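Local coordinates for protein FAD dependent oxidoreductase (Chelativorans sp. BNC1, PDB 6PXS) that binds FAD and acts as an iminodiacetate oxidase, a member of the DadA oxidoreductase family, at residues Tyr273-Arg278 and Ile300-Gly305; Lys224-His229 and Gly262-Asp267. One frame throughout, in Å; residues are numbered along the deposited sequence.

How the contacts relate
Along the chain, strand 220-231 comes first and supplies K224-H229. After strands 251-254 and 258-261 the chain enters the loop G262-D267, which continues antiparallel alongside K224-I227, so contact 2 closes first. The same loop region runs on to Y273-R278 and into helix 277-290; strand 298-310 then returns alongside its lead-in and closes contact 1. The two closures follow in series, without overlap, yet they touch: Q226 NE2 meets T276 OG1 and K224 NZ meets R274 O, while R303 N bonds to I227 O between neighbouring strands of one antiparallel sheet. Together they tie the loop after strand 258-261 and the lead-in to helix 277-290 to that sheet, beside the flavin.

Contact 1 (Tyr273-Arg278 and Ile300-Gly305); sequences YRVTAR and IETRVG. With FAD (flavin-adenine dinucleotide), chain E.
With CG of Y273 anti to the backbone N (chi1 -172°), the phenol ring extends from 273-278 onto V304, while chi1 of 171° in V275 sends CG1 toward T302 and lays CG2 against T302 O as well as V304 CG2. No hydrogen bond joins the two segments, and the contact is mostly apolar. CD1 and CE1 of Y273 each rest 3.8 Å from V304 CB, which is displaced from the ring plane, whereas V304 O lies at the ring edge, in plane, 3.7 Å from CE1. Of the V304 branches, CG1 also meets Y273 CD1, and CG2 turns to the following residues, lying 3.6 Å from R274 O and 3.7 Å from V275 CG2. V275 therefore sits over two alternate residues of the strand, its CG1 reaching T302 CG2 at 4.0 Å. The hydroxyl of T302 is engaged apart from this apolar patch, with H299 and Q280.

On the strand, R303 points away from 273-278 and grips E301 side-on: NE and NH2 both reach OE2, which lies in the guanidinium plane, NE at 3.1 Å. R274 also points away; it pairs with D272 and bonds through NE to T298 of the second subunit, so this loop also takes part in the subunit interface. T276 is the N-cap of helix 277-290, its OG1 accepting from G279 N. The contact thus sets the lead-in to helix 277-290 alongside strand 298-310, the outermost strand of the antiparallel sheet within this chain, close to the FAD pocket, where G305 O lies 3.5 Å from the flavin methyl C8M.

Contact 2 (Lys224-His229 and Gly262-Asp267); sequences KGQIIH and GATRED
Backbone hydrogen bonds link K224-Q226 to the loop at intervals. E266 N donates to K224 O at 3.2 Å and T264 N to Q226 O at 3.1 Å, whereas the return bond from K224 N to E266 O is weak. A CA-H...O contact supplements them where A263 CA approaches Q226 O.

Side-chain hydrogen bonds fill in between. OG1 of T264, placed between the backbone N and the carbonyl carbon (chi1 62°), takes the nearly straight bond from Q226 N at 2.8 Å, and so stands in for a backbone carbonyl. The same hydroxyl donates to E266 OE1 on its anti lone pair, while Q226 NE2 reaches the syn lone pair of OE1 at 3.0 Å, with amide and carboxylate planes 51° apart. Q226 NE2 also bonds T276 OG1, ahead of helix 277-290.

The loop thus runs antiparallel to the K224-I227 part of strand 220-231, carrying on irregularly from strand 258-261, the neighbour of that strand in the antiparallel sheet beside the FAD-binding region. G225 and A263 line the flavin pocket.

Among charged groups, K224 and E266 lie side by side and point the same way, E266 OE2 3.6 Å from K224 CD; NZ stays 4.2 Å from OE2, beyond a salt bridge, and bonds R274 O. Were E266 an alanine, the T264 hydroxyl and the Q226 amide would probably lose their shared acceptor, and the K224 chain the carboxylate lying along it, with its opposite charge.

Apolar contact is slight: I227 CB meets A263 CB at 4.2 Å, and I227 also touches A42, an FAD-binding residue.

Contact 1 (Tyr273-Arg278 and Ile300-Gly305)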
loop_
_atom_site.group_PDB
_atom_site.type_symbol
_atom_site.label_atom_id
_atom_site.label_comp_id
_atom_site.label_asym_id
_atom_site.label_seq_id
_atom_site.Cartn_x
_atom_site.Cartn_y
_atom_site.Cartn_z
ATOM N N TYR A 273 4.989 11.992 9.475
ATOM C CA TYR A 273 4.243 10.773 9.160
ATOM C C TYR A 273 5.119 9.836 8.325
ATOM O O TYR A 273 4.889 9.589 7.141
ATOM C CB TYR A 273 2.944 11.124 8.445
ATOM C CG TYR A 273 2.011 9.956 8.237
ATOM C CD1 TYR A 273 1.470 9.273 9.319
ATOM C CD2 TYR A 273 1.656 9.544 6.960
ATOM C CE1 TYR A 273 0.610 8.206 9.133
ATOM C CE2 TYR A 273 0.796 8.480 6.765
ATOM C CZ TYR A 273 0.277 7.816 7.854
ATOM O OH TYR A 273 -0.578 6.755 7.662
ATOM N N ARG A 274 6.148 9.310 8.984
ATOM C CA ARG A 274 7.085 8.378 8.377
ATOM C C ARG A 274 7.300 7.194 9.308
ATOM O O ARG A 274 7.183 7.315 10.531
ATOM C CB ARG A 274 8.438 9.050 8.077
ATOM C CG ARG A 274 8.395 10.057 6.944
ATOM C CD ARG A 274 9.656 10.919 6.880
ATOM N NE ARG A 274 10.877 10.156 7.132
ATOM C CZ ARG A 274 11.495 10.080 8.308
ATOM N NH1 ARG A 274 11.021 10.721 9.367
ATOM N NH2 ARG A 274 12.598 9.358 8.425
ATOM N N VAL A 275 7.608 6.045 8.715
ATOM C CA VAL A 275 7.990 4.848 9.456
ATOM C C VAL A 275 9.512 4.790 9.461
ATOM O O VAL A 275 10.134 4.534 8.424
ATOM C CB VAL A 275 7.382 3.582 8.841
ATOM C CG1 VAL A 275 7.968 2.339 9.494
ATOM C CG2 VAL A 275 5.871 3.605 8.986
ATOM N N THR A 276 10.115 5.026 10.621
ATOM C CA THR A 276 11.562 5.125 10.711
ATOM C C THR A 276 12.182 3.773 11.058
ATOM O O THR A 276 11.501 2.823 11.452
ATOM C CB THR A 276 11.969 6.178 11.744
ATOM O OG1 THR A 276 11.575 5.749 13.052
ATOM C CG2 THR A 276 11.314 7.514 11.427
ATOM N N ALA A 277 13.506 3.699 10.908
ATOM C CA ALA A 277 14.219 2.452 11.151
ATOM C C ALA A 277 14.386 2.188 12.642
ATOM O O ALA A 277 14.061 1.099 13.127
ATOM C CB ALA A 277 15.581 2.487 10.459
ATOM N N ARG A 278 14.896 3.173 13.386
ATOM C CA ARG A 278 15.117 2.974 14.814
ATOM C C ARG A 278 13.800 2.777 15.553
ATOM O O ARG A 278 13.710 1.940 16.459
ATOM C CB ARG A 278 15.890 4.159 15.396
ATOM C CG ARG A 278 16.017 4.139 16.918
ATOM C CD ARG A 278 17.441 4.429 17.368
ATOM N NE ARG A 278 18.285 3.237 17.305
ATOM C CZ ARG A 278 19.610 3.248 17.419
ATOM N NH1 ARG A 278 20.261 4.392 17.596
ATOM N NH2 ARG A 278 20.290 2.109 17.352
ATOM N N ILE A 300 2.964 -7.456 8.962
ATOM C CA ILE A 300 2.022 -7.058 7.922
ATOM C C ILE A 300 2.036 -5.549 7.699
ATOM O O ILE A 300 1.934 -5.090 6.559
ATOM C CB ILE A 300 0.602 -7.568 8.255
ATOM C CG1 ILE A 300 0.177 -7.160 9.669
ATOM C CG2 ILE A 300 0.537 -9.080 8.109
ATOM C CD1 ILE A 300 -1.238 -7.580 10.021
ATOM N N GLU A 301 2.166 -4.753 8.757
ATOM C CA GLU A 301 2.200 -3.305 8.600
ATOM C C GLU A 301 2.758 -2.671 9.865
ATOM O O GLU A 301 2.931 -3.327 10.895
ATOM C CB GLU A 301 0.809 -2.739 8.287
ATOM C CG GLU A 301 -0.252 -3.042 9.338
ATOM C CD GLU A 301 -1.472 -2.144 9.212
ATOM O OE1 GLU A 301 -1.337 -1.030 8.661
ATOM O OE2 GLU A 301 -2.566 -2.551 9.661
ATOM N N THR A 302 3.041 -1.372 9.764
ATOM C CA THR A 302 3.480 -0.562 10.897
ATOM C C THR A 302 2.775 0.784 10.795
ATOM O O THR A 302 3.051 1.559 9.875
ATOM C CB THR A 302 4.997 -0.382 10.902
ATOM O OG1 THR A 302 5.630 -1.656 11.070
ATOM C CG2 THR A 302 5.426 0.551 12.029
ATOM N N ARG A 303 1.875 1.059 11.731
ATOM C CA ARG A 303 1.085 2.279 11.694
ATOM C C ARG A 303 1.805 3.412 12.416
ATOM O O ARG A 303 2.701 3.195 13.236
ATOM C CB ARG A 303 -0.289 2.048 12.322
ATOM C CG ARG A 303 -1.078 0.939 11.656
ATOM C CD ARG A 303 -2.454 0.791 12.269
ATOM N NE ARG A 303 -3.150 -0.383 11.755
ATOM C CZ ARG A 303 -4.329 -0.806 12.198
ATOM N NH1 ARG A 303 -4.949 -0.152 13.169
ATOM N NH2 ARG A 303 -4.884 -1.890 11.673
ATOM N N VAL A 304 1.402 4.638 12.090
ATOM C CA VAL A 304 1.952 5.839 12.699
ATOM C C VAL A 304 0.801 6.707 13.183
ATOM O O VAL A 304 -0.205 6.872 12.482
ATOM C CB VAL A 304 2.846 6.627 11.720
ATOM C CG1 VAL A 304 3.301 7.936 12.354
ATOM C CG2 VAL A 304 4.040 5.785 11.299
ATOM N N GLY A 305 0.952 7.260 14.381
ATOM C CA GLY A 305 -0.064 8.118 14.952
ATOM C C GLY A 305 0.538 9.199 15.822
ATOM O O GLY A 305 1.541 8.967 16.503
HETATM P PA FAD E . -7.493 12.106 16.737
HETATM O O1A FAD E . -6.204 12.386 16.060
HETATM O O2A FAD E . -7.925 10.638 16.684
HETATM O O5B FAD E . -8.650 13.010 16.184
HETATM C C5B FAD E . -8.378 14.295 15.586
HETATM C C4B FAD E . -9.207 14.426 14.334
HETATM O O4B FAD E . -9.514 15.821 14.100
HETATM C C3B FAD E . -8.526 13.920 13.062
HETATM O O3B FAD E . -9.459 13.229 12.239
HETATM C C2B FAD E . -8.039 15.211 12.401
HETATM O O2B FAD E . -7.914 15.084 10.989
HETATM C C1B FAD E . -9.178 16.155 12.772
HETATM N N9A FAD E . -8.833 17.572 12.718
HETATM C C8A FAD E . -7.820 18.207 13.385
HETATM N N7A FAD E . -7.744 19.494 13.139
HETATM C C5A FAD E . -8.783 19.719 12.247
HETATM C C6A FAD E . -9.243 20.881 11.599
HETATM N N6A FAD E . -8.693 22.088 11.756
HETATM N N1A FAD E . -10.304 20.757 10.770
HETATM C C2A FAD E . -10.860 19.555 10.605
HETATM N N3A FAD E . -10.510 18.393 11.163
HETATM C C4A FAD E . -9.460 18.543 11.977
HETATM N N1 FAD E . -4.820 4.897 24.011
HETATM C C2 FAD E . -5.258 3.914 24.851
HETATM O O2 FAD E . -6.149 4.121 25.682
HETATM N N3 FAD E . -4.702 2.648 24.778
HETATM C C4 FAD E . -3.703 2.253 23.912
HETATM O O4 FAD E . -3.285 1.097 23.940
HETATM C C4X FAD E . -3.242 3.305 23.026
HETATM N N5 FAD E . -2.299 3.017 22.174
HETATM C C5X FAD E . -1.858 4.021 21.326
HETATM C C6 FAD E . -0.849 3.729 20.410
HETATM C C7 FAD E . -0.375 4.700 19.533
HETATM C C7M FAD E . 0.716 4.347 18.557
HETATM C C8 FAD E . -0.912 5.996 19.576
HETATM C C8M FAD E . -0.417 7.069 18.643
HETATM C C9 FAD E . -1.920 6.289 20.490
HETATM C C9A FAD E . -2.395 5.316 21.363
HETATM N N10 FAD E . -3.417 5.583 22.297
HETATM C C10 FAD E . -3.862 4.598 23.150
HETATM C "C1'" FAD E . -4.013 6.926 22.398
HETATM C "C2'" FAD E . -5.200 7.132 21.458
HETATM O "O2'" FAD E . -4.948 6.510 20.198
HETATM C "C3'" FAD E . -5.409 8.631 21.243
HETATM O "O3'" FAD E . -5.251 9.307 22.485
HETATM C "C4'" FAD E . -6.776 9.004 20.667
HETATM O "O4'" FAD E . -6.961 8.317 19.430
HETATM C "C5'" FAD E . -6.901 10.498 20.460
HETATM O "O5'" FAD E . -8.165 10.785 19.827
HETATM P P FAD E . -8.524 12.244 19.358
HETATM O O1P FAD E . -8.279 13.212 20.521
HETATM O O2P FAD E . -9.874 12.317 18.745
HETATM O O3P FAD E . -7.408 12.530 18.262
#

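Contact 2 (Lys224-His229 and Gly262-Asp267)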
loop_
_atom_site.group_PDB
_atom_site.type_symbol
_atom_site.label_atom_id
_atom_site.label_comp_id
_atom_site.label_asym_id
_atom_site.label_seq_id
_atom_site.Cartn_x
_atom_site.Cartn_y
_atom_site.Cartn_z
ATOM N N LYS A 224 4.667 11.571 18.136
ATOM C CA LYS A 224 4.645 10.488 17.164
ATOM C C LYS A 224 4.728 9.135 17.863
ATOM O O LYS A 224 5.372 8.984 18.906
ATOM C CB LYS A 224 5.800 10.645 16.177
ATOM C CG LYS A 224 5.946 9.506 15.184
ATOM C CD LYS A 224 7.038 9.809 14.177
ATOM C CE LYS A 224 7.268 8.644 13.233
ATOM N NZ LYS A 224 8.372 8.923 12.272
ATOM N N GLY A 225 4.060 8.145 17.277
ATOM C CA GLY A 225 4.112 6.790 17.784
ATOM C C GLY A 225 4.009 5.756 16.683
ATOM O O GLY A 225 3.063 5.777 15.891
ATOM N N GLN A 226 4.975 4.843 16.621
ATOM C CA GLN A 226 4.977 3.767 15.640
ATOM C C GLN A 226 4.579 2.468 16.326
ATOM O O GLN A 226 5.111 2.135 17.390
ATOM C CB GLN A 226 6.354 3.628 14.988
ATOM C CG GLN A 226 6.909 4.933 14.445
ATOM C CD GLN A 226 8.240 4.758 13.744
ATOM O OE1 GLN A 226 8.483 3.746 13.089
ATOM N NE2 GLN A 226 9.114 5.748 13.883
ATOM N N ILE A 227 3.650 1.736 15.716
ATOM C CA ILE A 227 3.088 0.523 16.299
ATOM C C ILE A 227 3.102 -0.567 15.238
ATOM O O ILE A 227 2.725 -0.324 14.087
ATOM C CB ILE A 227 1.661 0.765 16.828
ATOM C CG1 ILE A 227 1.125 -0.481 17.533
ATOM C CG2 ILE A 227 0.731 1.183 15.699
ATOM C CD1 ILE A 227 -0.145 -0.225 18.323
ATOM N N ILE A 228 3.539 -1.765 15.624
ATOM C CA ILE A 228 3.741 -2.870 14.692
ATOM C C ILE A 228 2.592 -3.859 14.818
ATOM O O ILE A 228 2.119 -4.147 15.924
ATOM C CB ILE A 228 5.094 -3.565 14.947
ATOM C CG1 ILE A 228 6.243 -2.615 14.605
ATOM C CG2 ILE A 228 5.189 -4.852 14.135
ATOM C CD1 ILE A 228 7.608 -3.152 14.948
ATOM N N HIS A 229 2.152 -4.390 13.680
ATOM C CA HIS A 229 1.099 -5.396 13.620
ATOM C C HIS A 229 1.682 -6.677 13.044
ATOM O O HIS A 229 2.243 -6.667 11.944
ATOM C CB HIS A 229 -0.078 -4.909 12.772
ATOM C CG HIS A 229 -0.872 -3.816 13.416
ATOM N ND1 HIS A 229 -2.220 -3.931 13.676
ATOM C CD2 HIS A 229 -0.506 -2.592 13.863
ATOM C CE1 HIS A 229 -2.653 -2.823 14.250
ATOM N NE2 HIS A 229 -1.632 -1.995 14.376
ATOM N N GLY A 262 4.009 -3.002 21.358
ATOM C CA GLY A 262 4.082 -1.682 21.957
ATOM C C GLY A 262 4.656 -0.607 21.060
ATOM O O GLY A 262 5.449 -0.895 20.160
ATOM N N ALA A 263 4.268 0.638 21.306
ATOM C CA ALA A 263 4.568 1.740 20.408
ATOM C C ALA A 263 5.732 2.580 20.921
ATOM O O ALA A 263 6.150 2.486 22.077
ATOM C CB ALA A 263 3.328 2.619 20.217
ATOM N N THR A 264 6.252 3.416 20.027
ATOM C CA THR A 264 7.289 4.375 20.368
ATOM C C THR A 264 6.662 5.626 20.973
ATOM O O THR A 264 5.456 5.858 20.872
ATOM C CB THR A 264 8.106 4.749 19.129
ATOM O OG1 THR A 264 7.255 5.372 18.158
ATOM C CG2 THR A 264 8.746 3.513 18.510
ATOM N N ARG A 265 7.504 6.442 21.611
ATOM C CA ARG A 265 7.062 7.685 22.254
ATOM C C ARG A 265 8.091 8.760 21.908
ATOM O O ARG A 265 9.057 8.975 22.645
ATOM C CB ARG A 265 6.908 7.495 23.756
ATOM C CG ARG A 265 5.825 6.488 24.110
ATOM C CD ARG A 265 5.908 5.995 25.543
ATOM N NE ARG A 265 4.972 4.895 25.760
ATOM C CZ ARG A 265 3.656 5.045 25.892
ATOM N NH1 ARG A 265 2.883 3.983 26.078
ATOM N NH2 ARG A 265 3.109 6.254 25.835
ATOM N N GLU A 266 7.859 9.445 20.790
ATOM C CA GLU A 266 8.838 10.351 20.194
ATOM C C GLU A 266 8.417 11.790 20.476
ATOM O O GLU A 266 7.540 12.336 19.803
ATOM C CB GLU A 266 8.961 10.081 18.698
ATOM C CG GLU A 266 9.393 8.655 18.369
ATOM C CD GLU A 266 9.437 8.374 16.878
ATOM O OE1 GLU A 266 8.894 7.333 16.455
ATOM O OE2 GLU A 266 10.013 9.193 16.129
ATOM N N ASP A 267 9.048 12.401 21.475
ATOM C CA ASP A 267 8.787 13.798 21.795
ATOM C C ASP A 267 9.406 14.712 20.745
ATOM O O ASP A 267 10.396 14.370 20.094
ATOM C CB ASP A 267 9.345 14.145 23.176
ATOM C CG ASP A 267 8.536 13.536 24.301
ATOM O OD1 ASP A 267 7.290 13.574 24.221
ATOM O OD2 ASP A 267 9.147 13.019 25.262
#